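Local coordinates for protein ATPase BagA (Mycobacterium tuberculosis H37Rv, PDB 6BS3) that hydrolyses ATP as one subunit of the heterodimeric BagAB complex, whose ATPase activity is required for resistance to nitric oxide and high glycerol, at residues T27-T32 / V217-E222; S35-A40 / I238-I243; L77-A82 / G86-L91. One frame throughout, in Å; residues are numbered along the deposited sequence.

In the fold
Contacts 1 and 2 both touch the same ADP, whereas contact 3 lies at the far edge of the mixed sheet that all three reach. Strand 23-28 leads through the P-loop into helix 34-46, and helix 214-229 runs on to strand 234-242, so contact 2 joins the elements that follow directly in the chain on those of contact 1; the two touch where Thr32 O meets Asn240 ND2. Contact 1 is a surface contact made by one charged pair. Contact 2 is buried: apolar chains pack behind the nucleotide, and polar groups face it. Contact 3, centred about 19 Å from the centre of contact 2, is a partly buried hairpin governed by backbone hydrogen bonds, with helix 34-46 covering its apolar face.

Contact 1. Residues T27-T32 / V217-E222; sequences TGKGGT and VQETLE. With ADP (adenosine-5'-diphosphate), chain C.
The carboxylate of Glu219 carries the methylenes of Lys29 on one face: CD of Lys29 sits 3.6 Å almost straight above CD of Glu219, with Lys29 CG beside it. The lysine chain thus runs across the glutamate. Lys29 leaves the backbone with CG anti to N (chi1 -176°) and bends only at its last torsion, which turns NZ toward OE2 of Glu219. The resulting salt bridge is long, 3.6 Å from Lys29 NZ to Glu219 OE2, and the nitrogen arrives from well above the carboxylate plane. Lys29 belongs to the P-loop, whose sequence GKGGTGKS is the deviant Walker A motif of the ArsA/Get3 family, with Lys29 as its signature lysine. The loop makes a type II turn from Lys29 to Thr32. Glycine suits Gly31, whose phi is positive, and Gly28, whose phi of 145° glycine adopts readily and whose bare CA leaves room for Thr32 OG1 close by. Both Thr32 N and Thr32 OG1 bond to Lys29 O, the hydroxyl at 2.7 Å on a lone pair. Held in this shape, the turn presents Gly31 N to ADP O2B at 2.9 Å, an amide suited to an anionic phosphate.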
loop_
_atom_site.group_PDB
_atom_site.type_symbol
_atom_site.label_atom_id
_atom_site.label_comp_id
_atom_site.label_asym_id
_atom_site.label_seq_id
_atom_site.Cartn_x
_atom_site.Cartn_y
_atom_site.Cartn_z
ATOM N N THR A 27 13.339 -1.250 0.919
ATOM C CA THR A 27 12.059 -1.868 1.230
ATOM C C THR A 27 11.231 -0.918 2.129
ATOM O O THR A 27 11.627 0.230 2.359
ATOM C CB THR A 27 12.223 -3.310 1.746
ATOM O OG1 THR A 27 10.933 -3.926 1.762
ATOM C CG2 THR A 27 12.849 -3.388 3.125
ATOM N N GLY A 28 10.067 -1.388 2.547
ATOM C CA GLY A 28 9.114 -0.643 3.356
ATOM C C GLY A 28 7.690 -1.002 2.965
ATOM O O GLY A 28 7.465 -1.580 1.901
ATOM N N LYS A 29 6.713 -0.689 3.821
ATOM C CA LYS A 29 5.311 -0.984 3.531
ATOM C C LYS A 29 4.852 -0.172 2.285
ATOM O O LYS A 29 5.437 0.865 1.996
ATOM C CB LYS A 29 4.470 -0.662 4.773
ATOM C CG LYS A 29 2.996 -1.006 4.644
ATOM C CD LYS A 29 2.280 -1.097 6.003
ATOM C CE LYS A 29 0.782 -1.006 5.832
ATOM N NZ LYS A 29 0.251 -2.128 5.041
ATOM N N GLY A 30 3.839 -0.654 1.561
ATOM C CA GLY A 30 3.295 0.076 0.418
ATOM C C GLY A 30 2.857 1.474 0.835
ATOM O O GLY A 30 2.316 1.656 1.936
ATOM N N GLY A 31 3.148 2.463 -0.017
ATOM C CA GLY A 31 2.811 3.868 0.210
ATOM C C GLY A 31 3.705 4.624 1.181
ATOM O O GLY A 31 3.399 5.768 1.504
ATOM N N THR A 32 4.813 4.022 1.665
ATOM C CA THR A 32 5.711 4.726 2.603
ATOM C C THR A 32 6.764 5.592 1.902
ATOM O O THR A 32 7.290 6.518 2.512
ATOM C CB THR A 32 6.338 3.780 3.620
ATOM O OG1 THR A 32 7.067 2.762 2.933
ATOM C CG2 THR A 32 5.297 3.159 4.572
ATOM N N VAL A 217 5.484 0.958 10.866
ATOM C CA VAL A 217 6.460 0.712 11.933
ATOM C C VAL A 217 6.464 -0.783 12.352
ATOM O O VAL A 217 7.538 -1.387 12.458
ATOM C CB VAL A 217 6.279 1.697 13.110
ATOM C CG1 VAL A 217 6.931 1.177 14.387
ATOM C CG2 VAL A 217 6.852 3.062 12.745
ATOM N N GLN A 218 5.281 -1.383 12.513
ATOM C CA GLN A 218 5.132 -2.798 12.863
ATOM C C GLN A 218 5.790 -3.707 11.813
ATOM O O GLN A 218 6.472 -4.668 12.173
ATOM C CB GLN A 218 3.645 -3.140 12.990
ATOM C CG GLN A 218 3.343 -4.524 13.589
ATOM C CD GLN A 218 1.857 -4.792 13.689
ATOM O OE1 GLN A 218 1.065 -3.955 14.154
ATOM N NE2 GLN A 218 1.446 -5.970 13.256
ATOM N N GLU A 219 5.569 -3.408 10.524
ATOM C CA GLU A 219 6.101 -4.170 9.399
ATOM C C GLU A 219 7.600 -4.038 9.291
ATOM O O GLU A 219 8.255 -5.017 8.948
ATOM C CB GLU A 219 5.416 -3.772 8.098
ATOM C CG GLU A 219 3.969 -4.221 8.022
ATOM C CD GLU A 219 3.445 -4.431 6.616
ATOM O OE1 GLU A 219 4.234 -4.324 5.649
ATOM O OE2 GLU A 219 2.232 -4.700 6.480
ATOM N N THR A 220 8.138 -2.836 9.589
ATOM C CA THR A 220 9.567 -2.526 9.622
ATOM C C THR A 220 10.237 -3.422 10.686
ATOM O O THR A 220 11.250 -4.059 10.390
ATOM C CB THR A 220 9.798 -1.014 9.885
ATOM O OG1 THR A 220 9.259 -0.274 8.802
ATOM C CG2 THR A 220 11.274 -0.650 10.019
ATOM N N LEU A 221 9.650 -3.489 11.895
ATOM C CA LEU A 221 10.155 -4.311 13.005
ATOM C C LEU A 221 10.138 -5.813 12.666
ATOM O O LEU A 221 11.146 -6.494 12.857
ATOM C CB LEU A 221 9.362 -4.031 14.298
ATOM C CG LEU A 221 9.505 -2.629 14.908
ATOM C CD1 LEU A 221 8.482 -2.404 16.015
ATOM C CD2 LEU A 221 10.896 -2.404 15.440
ATOM N N GLU A 222 8.996 -6.305 12.138
ATOM C CA GLU A 222 8.772 -7.689 11.716
ATOM C C GLU A 222 9.704 -8.102 10.584
ATOM O O GLU A 222 10.144 -9.253 10.568
ATOM C CB GLU A 222 7.318 -7.886 11.285
ATOM C CG GLU A 222 6.340 -7.941 12.448
ATOM C CD GLU A 222 4.871 -7.829 12.088
ATOM O OE1 GLU A 222 4.032 -7.928 13.011
ATOM O OE2 GLU A 222 4.555 -7.641 10.890
HETATM P PB ADP C . 6.019 3.252 -2.262
HETATM O O1B ADP C . 6.902 2.961 -3.495
HETATM O O2B ADP C . 4.587 2.729 -2.526
HETATM O O3B ADP C . 6.578 2.730 -0.967
HETATM P PA ADP C . 5.966 6.082 -3.161
HETATM O O1A ADP C . 5.203 5.781 -4.462
HETATM O O2A ADP C . 7.379 6.439 -3.423
HETATM O O3A ADP C . 5.864 4.833 -2.179
HETATM O "O5'" ADP C . 5.187 7.119 -2.247
HETATM C "C5'" ADP C . 3.783 7.086 -1.902
HETATM C "C4'" ADP C . 3.218 8.468 -2.135
HETATM O "O4'" ADP C . 3.823 9.393 -1.209
HETATM C "C3'" ADP C . 3.440 9.065 -3.526
HETATM O "O3'" ADP C . 2.298 9.814 -3.914
HETATM C "C2'" ADP C . 4.676 9.953 -3.329
HETATM O "O2'" ADP C . 4.788 11.011 -4.276
HETATM C "C1'" ADP C . 4.453 10.455 -1.904
HETATM N N9 ADP C . 5.665 10.827 -1.175
HETATM C C8 ADP C . 6.766 10.044 -0.933
HETATM N N7 ADP C . 7.676 10.618 -0.183
HETATM C C5 ADP C . 7.141 11.870 0.084
HETATM C C6 ADP C . 7.602 12.959 0.859
HETATM N N6 ADP C . 8.776 12.978 1.493
HETATM N N1 ADP C . 6.799 14.044 0.961
HETATM C C2 ADP C . 5.624 14.042 0.319
HETATM N N3 ADP C . 5.097 13.088 -0.455
HETATM C C4 ADP C . 5.903 12.013 -0.523
#

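Contact 2. Residues S35-A40 / I238-I243; sequences STIAAA and IVNRNI. With MG (magnesium ion), chain D; ADP (adenosine-5'-diphosphate), chain C.
Ile238 meets helix 34-46 with CD1, which lies 3.8 Å from Ile37 CG2; the two isoleucines lie alongside, pointing opposite ways, a fit for branched chains between a sheet and the helix over it. Val239 points to the other side of the strand. At Asn240 the chain returns to the helix. Ile37, extended through chi2 (180°), sets its CD1 methyl over the face of the Asn240 amide, 3.5 Å from Asn240 CG, leaving the amide's polar edge for the nucleotide. There Asn240 OD1 accepts a weak bond from ADP N6 (3.0 Å), while Asn240 ND2 bonds to Thr32 O and lies 3.0 Å from ADP N7. The chain turns a corner at Arg241, whose methylenes cover one face of the adenine, Arg241 CG standing 3.6 Å above ADP C6. Asn242 then ties the chain to its neighbours through Leu315 O and Thr317 OG1, and Ile243 packs on Thr317. At the phosphate end, the Walker A helix supplies Ser35 and Thr36. Thr36 N and OG1 both grip ADP O2A, the hydroxyl at 2.7 Å. Ser35 OG binds magnesium at 2.3 Å and also bonds to Asp162, which probably positions it; ADP O1B and four waters complete six ligands. The buried asparagine offers its acceptor to the N6 amine and its amide nitrogen to the N7 side, a pattern consistent with recognition of adenine, while the small hydroxyl residues of the helix give close grips on phosphate and metal.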
loop_
_atom_site.group_PDB
_atom_site.type_symbol
_atom_site.label_atom_id
_atom_site.label_comp_id
_atom_site.label_asym_id
_atom_site.label_seq_id
_atom_site.Cartn_x
_atom_site.Cartn_y
_atom_site.Cartn_z
ATOM N N SER A 35 9.874 3.970 -3.721
ATOM C CA SER A 35 10.216 4.454 -5.060
ATOM C C SER A 35 10.851 5.824 -5.051
ATOM O O SER A 35 11.874 6.009 -5.697
ATOM C CB SER A 35 9.000 4.435 -5.990
ATOM O OG SER A 35 8.501 3.119 -6.171
ATOM N N THR A 36 10.236 6.781 -4.349
ATOM C CA THR A 36 10.726 8.160 -4.187
ATOM C C THR A 36 12.126 8.192 -3.544
ATOM O O THR A 36 13.012 8.883 -4.046
ATOM C CB THR A 36 9.737 8.974 -3.319
ATOM O OG1 THR A 36 8.434 8.865 -3.866
ATOM C CG2 THR A 36 10.105 10.433 -3.225
ATOM N N ILE A 37 12.289 7.487 -2.410
ATOM C CA ILE A 37 13.517 7.432 -1.612
ATOM C C ILE A 37 14.636 6.633 -2.321
ATOM O O ILE A 37 15.796 6.998 -2.188
ATOM C CB ILE A 37 13.205 6.925 -0.178
ATOM C CG1 ILE A 37 12.216 7.900 0.512
ATOM C CG2 ILE A 37 14.484 6.699 0.661
ATOM C CD1 ILE A 37 11.817 7.540 1.889
ATOM N N ALA A 38 14.287 5.582 -3.101
ATOM C CA ALA A 38 15.278 4.796 -3.839
ATOM C C ALA A 38 15.864 5.709 -4.938
ATOM O O ALA A 38 17.087 5.769 -5.083
ATOM C CB ALA A 38 14.646 3.536 -4.418
ATOM N N ALA A 39 15.010 6.501 -5.622
ATOM C CA ALA A 39 15.467 7.482 -6.620
ATOM C C ALA A 39 16.316 8.610 -5.965
ATOM O O ALA A 39 17.353 8.985 -6.515
ATOM C CB ALA A 39 14.283 8.086 -7.348
ATOM N N ALA A 40 15.896 9.124 -4.794
ATOM C CA ALA A 40 16.651 10.166 -4.071
ATOM C C ALA A 40 18.003 9.613 -3.567
ATOM O O ALA A 40 18.993 10.331 -3.600
ATOM C CB ALA A 40 15.827 10.718 -2.909
ATOM N N ILE A 238 14.681 4.456 7.388
ATOM C CA ILE A 238 14.447 5.788 6.849
ATOM C C ILE A 238 13.038 6.220 7.194
ATOM O O ILE A 238 12.073 5.670 6.655
ATOM C CB ILE A 238 14.763 5.873 5.325
ATOM C CG1 ILE A 238 16.179 5.326 5.014
ATOM C CG2 ILE A 238 14.552 7.310 4.787
ATOM C CD1 ILE A 238 16.605 5.191 3.446
ATOM N N VAL A 239 12.919 7.188 8.121
ATOM C CA VAL A 239 11.632 7.735 8.555
ATOM C C VAL A 239 11.260 8.858 7.609
ATOM O O VAL A 239 11.834 9.940 7.675
ATOM C CB VAL A 239 11.557 8.146 10.060
ATOM C CG1 VAL A 239 10.176 8.719 10.401
ATOM C CG2 VAL A 239 11.879 6.970 10.982
ATOM N N ASN A 240 10.313 8.578 6.706
ATOM C CA ASN A 240 9.821 9.520 5.711
ATOM C C ASN A 240 8.687 10.407 6.257
ATOM O O ASN A 240 8.058 10.082 7.276
ATOM C CB ASN A 240 9.337 8.738 4.474
ATOM C CG ASN A 240 9.234 9.546 3.202
ATOM O OD1 ASN A 240 9.870 10.600 3.039
ATOM N ND2 ASN A 240 8.427 9.061 2.261
ATOM N N ARG A 241 8.438 11.527 5.548
ATOM C CA ARG A 241 7.371 12.523 5.762
ATOM C C ARG A 241 7.244 12.998 7.206
ATOM O O ARG A 241 6.158 12.953 7.796
ATOM C CB ARG A 241 6.008 12.058 5.224
ATOM C CG ARG A 241 6.049 11.574 3.797
ATOM C CD ARG A 241 4.716 11.668 3.100
ATOM N NE ARG A 241 3.662 10.955 3.811
ATOM C CZ ARG A 241 2.392 10.926 3.431
ATOM N NH1 ARG A 241 2.012 11.543 2.317
ATOM N NH2 ARG A 241 1.493 10.272 4.155
ATOM N N ASN A 242 8.362 13.499 7.754
ATOM C CA ASN A 242 8.380 14.066 9.083
ATOM C C ASN A 242 7.701 15.419 9.036
ATOM O O ASN A 242 7.621 16.025 7.970
ATOM C CB ASN A 242 9.804 14.190 9.594
ATOM C CG ASN A 242 10.341 12.877 10.069
ATOM O OD1 ASN A 242 10.006 12.406 11.177
ATOM N ND2 ASN A 242 11.176 12.260 9.229
ATOM N N ILE A 243 7.154 15.857 10.179
ATOM C CA ILE A 243 6.466 17.149 10.292
ATOM C C ILE A 243 7.037 17.940 11.473
ATOM O O ILE A 243 7.565 17.319 12.402
ATOM C CB ILE A 243 4.911 17.021 10.315
ATOM C CG1 ILE A 243 4.419 16.148 11.497
ATOM C CG2 ILE A 243 4.380 16.544 8.958
ATOM C CD1 ILE A 243 2.972 16.210 11.787
HETATM MG MG MG D . 6.565 2.088 -5.533
HETATM P PB ADP C . 6.019 3.252 -2.262
HETATM O O1B ADP C . 6.902 2.961 -3.495
HETATM O O2B ADP C . 4.587 2.729 -2.526
HETATM O O3B ADP C . 6.578 2.730 -0.967
HETATM P PA ADP C . 5.966 6.082 -3.161
HETATM O O1A ADP C . 5.203 5.781 -4.462
HETATM O O2A ADP C . 7.379 6.439 -3.423
HETATM O O3A ADP C . 5.864 4.833 -2.179
HETATM O "O5'" ADP C . 5.187 7.119 -2.247
HETATM C "C5'" ADP C . 3.783 7.086 -1.902
HETATM C "C4'" ADP C . 3.218 8.468 -2.135
HETATM O "O4'" ADP C . 3.823 9.393 -1.209
HETATM C "C3'" ADP C . 3.440 9.065 -3.526
HETATM O "O3'" ADP C . 2.298 9.814 -3.914
HETATM C "C2'" ADP C . 4.676 9.953 -3.329
HETATM O "O2'" ADP C . 4.788 11.011 -4.276
HETATM C "C1'" ADP C . 4.453 10.455 -1.904
HETATM N N9 ADP C . 5.665 10.827 -1.175
HETATM C C8 ADP C . 6.766 10.044 -0.933
HETATM N N7 ADP C . 7.676 10.618 -0.183
HETATM C C5 ADP C . 7.141 11.870 0.084
HETATM C C6 ADP C . 7.602 12.959 0.859
HETATM N N6 ADP C . 8.776 12.978 1.493
HETATM N N1 ADP C . 6.799 14.044 0.961
HETATM C C2 ADP C . 5.624 14.042 0.319
HETATM N N3 ADP C . 5.097 13.088 -0.455
HETATM C C4 ADP C . 5.903 12.013 -0.523
HETATM O O HOH W 1 6.357 1.268 -7.468
HETATM O O HOH W 2 7.804 0.613 -5.138
HETATM O O HOH W 3 4.786 0.956 -4.424
HETATM O O HOH W 4 5.730 3.866 -6.260
#

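Contact 3. Residues L77-A82 / G86-L91; sequences LKIATA and GQVNAL
Lys78 and Gln87 lie athwart one another, Lys78 CG resting 3.7 Å from Gln87 CG, and the long methylene chain of the lysine passes over the glutamine side chain. Both have CG anti to the backbone N and run extended, which carries Lys78 NZ along its own strand to Thr81 OG1. Gln87 NE2 in turn bonds to Asn89 OD1 at 2.8 Å. The bond lies in the amide plane of Gln87 but is tilted from that of Asn89, whose ND2 is taken by Tyr156 OH. Polar chains suit this face, open to solvent at Lys78 and Thr81 while Asn89 is buried. The two strands form a beta hairpin in which 77-82 is the sheet's outermost strand at this end and 86-92 joins it to strand 51-56. Between Lys78 and Ala80 the register shifts by one: a classic beta bulge sets Ile79 and Ala80 against Val88. Val88 O therefore takes two amides, Ile79 N at 3.0 Å and Ala80 N at 3.3 Å, both in its carbonyl plane, and Ala80 O receives Val88 N in return. The bulge also turns Ile79 so that its CG2 comes 3.9 Å from Ala90 CB and 4.2 Å from Val88 CG1, with Ile63 and Phe67 close by. Toward the turn the pairing is loose, the bond from Gly86 N to Ala82 O being weak; Gly86, without a side chain, leaves the place to Ala82 CB, which packs on its backbone. On the apolar face Ala80, Ala82 and Val88 meet helix 34-46 through Leu43, Ala42 and Ala46; the alanines probably allow the helix to pack close. At the other end Leu77 and Ala90 exchange backbone bonds, Ala90 N reaching Leu77 O at 2.7 Å.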
loop_
_atom_site.group_PDB
_atom_site.type_symbol
_atom_site.label_atom_id
_atom_site.label_comp_id
_atom_site.label_asym_id
_atom_site.label_seq_id
_atom_site.Cartn_x
_atom_site.Cartn_y
_atom_site.Cartn_z
ATOM N N LEU A 77 19.176 2.879 -19.052
ATOM C CA LEU A 77 19.178 4.177 -19.744
ATOM C C LEU A 77 19.344 5.315 -18.792
ATOM O O LEU A 77 18.799 5.265 -17.685
ATOM C CB LEU A 77 17.856 4.366 -20.549
ATOM C CG LEU A 77 17.557 3.397 -21.709
ATOM C CD1 LEU A 77 16.072 3.315 -21.980
ATOM C CD2 LEU A 77 18.323 3.768 -22.977
ATOM N N LYS A 78 20.092 6.337 -19.197
ATOM C CA LYS A 78 20.311 7.504 -18.353
ATOM C C LYS A 78 18.997 8.248 -18.153
ATOM O O LYS A 78 18.342 8.637 -19.120
ATOM C CB LYS A 78 21.357 8.432 -18.972
ATOM C CG LYS A 78 21.810 9.555 -18.053
ATOM C CD LYS A 78 22.717 10.536 -18.779
ATOM C CE LYS A 78 23.336 11.533 -17.812
ATOM N NZ LYS A 78 23.760 12.785 -18.499
ATOM N N ILE A 79 18.616 8.444 -16.896
ATOM C CA ILE A 79 17.369 9.131 -16.585
ATOM C C ILE A 79 17.582 10.433 -15.819
ATOM O O ILE A 79 16.709 11.301 -15.813
ATOM C CB ILE A 79 16.417 8.227 -15.778
ATOM C CG1 ILE A 79 15.129 8.979 -15.436
ATOM C CG2 ILE A 79 17.101 7.729 -14.514
ATOM C CD1 ILE A 79 13.914 8.085 -15.320
ATOM N N ALA A 80 18.739 10.573 -15.177
ATOM C CA ALA A 80 19.017 11.782 -14.408
ATOM C C ALA A 80 20.501 12.099 -14.217
ATOM O O ALA A 80 21.331 11.207 -14.043
ATOM C CB ALA A 80 18.318 11.716 -13.056
ATOM N N THR A 81 20.807 13.392 -14.254
ATOM C CA THR A 81 22.160 13.913 -14.056
ATOM C C THR A 81 22.255 14.233 -12.557
ATOM O O THR A 81 21.423 14.972 -12.031
ATOM C CB THR A 81 22.438 15.148 -14.967
ATOM O OG1 THR A 81 22.479 14.738 -16.343
ATOM C CG2 THR A 81 23.753 15.857 -14.627
ATOM N N ALA A 82 23.210 13.627 -11.857
ATOM C CA ALA A 82 23.406 13.914 -10.437
ATOM C C ALA A 82 24.358 15.113 -10.322
ATOM O O ALA A 82 24.936 15.526 -11.321
ATOM C CB ALA A 82 24.005 12.709 -9.747
ATOM N N GLY A 86 27.580 13.485 -12.044
ATOM C CA GLY A 86 27.152 12.144 -11.711
ATOM C C GLY A 86 26.035 11.709 -12.634
ATOM O O GLY A 86 25.387 12.537 -13.277
ATOM N N GLN A 87 25.784 10.412 -12.680
ATOM C CA GLN A 87 24.772 9.863 -13.550
ATOM C C GLN A 87 23.975 8.762 -12.888
ATOM O O GLN A 87 24.531 7.855 -12.271
ATOM C CB GLN A 87 25.454 9.352 -14.825
ATOM C CG GLN A 87 24.578 8.564 -15.779
ATOM C CD GLN A 87 25.322 8.264 -17.049
ATOM O OE1 GLN A 87 26.161 9.038 -17.502
ATOM N NE2 GLN A 87 25.014 7.142 -17.662
ATOM N N VAL A 88 22.657 8.831 -13.066
ATOM C CA VAL A 88 21.734 7.801 -12.627
ATOM C C VAL A 88 21.108 7.143 -13.870
ATOM O O VAL A 88 20.451 7.813 -14.657
ATOM C CB VAL A 88 20.663 8.300 -11.620
ATOM C CG1 VAL A 88 19.717 7.168 -11.227
ATOM C CG2 VAL A 88 21.317 8.918 -10.383
ATOM N N ASN A 89 21.340 5.837 -14.031
ATOM C CA ASN A 89 20.738 5.003 -15.070
ATOM C C ASN A 89 19.532 4.287 -14.471
ATOM O O ASN A 89 19.518 4.022 -13.268
ATOM C CB ASN A 89 21.736 3.967 -15.594
ATOM C CG ASN A 89 22.690 4.482 -16.623
ATOM O OD1 ASN A 89 22.714 5.665 -16.925
ATOM N ND2 ASN A 89 23.496 3.593 -17.195
ATOM N N ALA A 90 18.533 3.941 -15.309
ATOM C CA ALA A 90 17.333 3.233 -14.858
ATOM C C ALA A 90 17.200 1.873 -15.498
ATOM O O ALA A 90 17.436 1.727 -16.698
ATOM C CB ALA A 90 16.072 4.063 -15.141
ATOM N N LEU A 91 16.789 0.880 -14.714
ATOM C CA LEU A 91 16.491 -0.440 -15.262
ATOM C C LEU A 91 15.134 -0.970 -14.765
ATOM O O LEU A 91 15.025 -1.424 -13.632
ATOM C CB LEU A 91 17.616 -1.492 -15.104
ATOM C CG LEU A 91 17.283 -2.889 -15.731
ATOM C CD1 LEU A 91 17.201 -2.850 -17.291
ATOM C CD2 LEU A 91 18.255 -3.951 -15.252
#